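Local coordinates for protein stn1 (Schizosaccharomyces pombe, PDB 3KF6) that is required for telomere maintenance, binds single-stranded telomeric DNA and pairs with ten1 in an Rpa2-Rpa3-like complex, here represented by its N-terminal OB-fold part, at residues Leu68-Cys73 / Leu78-Ile83. Sequence-based numbering, arbitrary orientation.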
# COMPACT_ATOMS: atom_id res chain seq x y z
N LEU A 68 1.34 -13.09 -1.95
CA LEU A 68 1.38 -11.73 -2.47
C LEU A 68 1.95 -10.82 -1.38
O LEU A 68 1.46 -10.82 -0.25
CB LEU A 68 -0.03 -11.25 -2.82
CG LEU A 68 -0.77 -11.86 -4.01
CD1 LEU A 68 -2.11 -11.17 -4.19
CD2 LEU A 68 0.07 -11.73 -5.26
N THR A 69 2.99 -10.07 -1.71
CA THR A 69 3.55 -9.14 -0.75
C THR A 69 2.82 -7.83 -1.01
O THR A 69 2.83 -7.33 -2.14
CB THR A 69 5.07 -8.95 -0.94
OG1 THR A 69 5.74 -10.19 -0.71
CG2 THR A 69 5.60 -7.91 0.04
N VAL A 70 2.19 -7.28 0.02
CA VAL A 70 1.41 -6.05 -0.11
C VAL A 70 2.00 -4.90 0.69
O VAL A 70 2.47 -5.10 1.81
CB VAL A 70 -0.05 -6.30 0.35
CG1 VAL A 70 -0.88 -5.03 0.21
CG2 VAL A 70 -0.65 -7.44 -0.48
N ASP A 71 1.98 -3.71 0.10
CA ASP A 71 2.51 -2.51 0.74
C ASP A 71 1.42 -1.46 0.86
O ASP A 71 0.80 -1.09 -0.13
CB ASP A 71 3.66 -1.95 -0.11
CG ASP A 71 4.33 -0.74 0.52
OD1 ASP A 71 4.10 -0.49 1.72
OD2 ASP A 71 5.10 -0.04 -0.18
N ASP A 72 1.16 -0.99 2.08
CA ASP A 72 0.16 0.06 2.27
C ASP A 72 0.84 1.37 2.69
O ASP A 72 0.18 2.30 3.16
CB ASP A 72 -0.89 -0.37 3.31
CG ASP A 72 -0.31 -0.54 4.69
OD1 ASP A 72 0.92 -0.42 4.83
OD2 ASP A 72 -1.09 -0.81 5.63
N CYS A 73 2.16 1.43 2.50
CA CYS A 73 2.98 2.60 2.81
C CYS A 73 3.07 2.91 4.30
O CYS A 73 3.48 4.00 4.68
CB CYS A 73 2.46 3.85 2.08
SG CYS A 73 2.43 3.68 0.28
N LEU A 78 3.45 -6.77 4.02
CA LEU A 78 2.89 -7.98 4.59
C LEU A 78 2.75 -9.10 3.56
O LEU A 78 2.28 -8.88 2.45
CB LEU A 78 1.51 -7.67 5.18
CG LEU A 78 0.77 -8.81 5.90
CD1 LEU A 78 1.52 -9.18 7.17
CD2 LEU A 78 -0.65 -8.37 6.24
N ARG A 79 3.17 -10.30 3.95
CA ARG A 79 3.05 -11.45 3.07
C ARG A 79 1.63 -11.98 3.25
O ARG A 79 1.21 -12.28 4.37
CB ARG A 79 4.07 -12.53 3.45
CG ARG A 79 5.44 -12.36 2.81
CD ARG A 79 6.40 -13.43 3.34
NE ARG A 79 7.60 -13.58 2.52
CZ ARG A 79 7.65 -14.23 1.36
NH1 ARG A 79 6.57 -14.81 0.86
NH2 ARG A 79 8.80 -14.32 0.70
N VAL A 80 0.90 -12.08 2.14
CA VAL A 80 -0.48 -12.58 2.15
C VAL A 80 -0.48 -13.94 1.48
O VAL A 80 -0.16 -14.07 0.30
CB VAL A 80 -1.41 -11.61 1.38
CG1 VAL A 80 -2.84 -12.16 1.35
CG2 VAL A 80 -1.38 -10.25 2.05
N VAL A 81 -0.84 -14.96 2.25
CA VAL A 81 -0.84 -16.34 1.78
C VAL A 81 -2.17 -16.89 1.28
O VAL A 81 -3.19 -16.80 1.97
CB VAL A 81 -0.33 -17.27 2.90
CG1 VAL A 81 -0.26 -18.70 2.40
CG2 VAL A 81 1.01 -16.79 3.40
N PHE A 82 -2.13 -17.46 0.09
CA PHE A 82 -3.30 -18.09 -0.52
C PHE A 82 -3.06 -19.59 -0.61
O PHE A 82 -2.31 -20.05 -1.47
CB PHE A 82 -3.55 -17.54 -1.93
CG PHE A 82 -3.98 -16.11 -1.94
CD1 PHE A 82 -3.04 -15.08 -1.87
CD2 PHE A 82 -5.33 -15.78 -1.98
CE1 PHE A 82 -3.45 -13.75 -1.84
CE2 PHE A 82 -5.75 -14.46 -1.95
CZ PHE A 82 -4.80 -13.44 -1.87
N ILE A 83 -3.67 -20.36 0.29
CA ILE A 83 -3.52 -21.81 0.28
C ILE A 83 -4.37 -22.34 -0.87
O ILE A 83 -5.60 -22.41 -0.78
CB ILE A 83 -3.99 -22.43 1.60
CG1 ILE A 83 -3.19 -21.84 2.76
CG2 ILE A 83 -3.80 -23.96 1.57
CD1 ILE A 83 -3.73 -22.20 4.13
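Leu68 meets Phe82 on the buried side of an antiparallel hairpin. Its CD1 lies 3.7 Å from CE1 of Phe82, approaching the ring at a slant. With CG beside the backbone N (chi1 -68°), the Phe82 ring is carried back toward Leu68, and its CE1 meets that side chain. Val70 and Val80 share this side. They touch through one branch each, with Val70 CG2 3.9 Å from Val80 CG2, and both branches stand beside their own backbone N. Leu78 also starts toward this side, but its end turns away from Val70. On the other side, the Thr69 hydroxyl passes the Arg79 chain, with OG1 4.1 Å from CG; this is a loose contact.

Four backbone hydrogen bonds hold the strands. Leu68 and Val80 exchange two, as do Val70 and Leu78; Thr69 and Arg79 form the non-hydrogen-bonded pair between them. Val70 N gives the straightest bond to Leu78 O, at 2.9 Å and 169°. At the end of the strand, Asp71 OD1 accepts from Cys73 N at 2.8 Å, an Asx turn; Cys73 N comes from above the carboxylate plane. The same carboxylate also binds Ser6 and Ala7 of the ten1 chain.

The hairpin belongs to the curved sheet of the OB fold and lies in the DNA-binding region. Strand 65-71 bonds on to strand 49-62, and strand 77-83 runs parallel to strand 117-120. Ile56 and Ile59 of strand 49-62 pack against Leu68, while Phe123 meets Phe82 edge-to-face and helix 88-94 packs on Phe82 through Met90, Ser91 and Ala94.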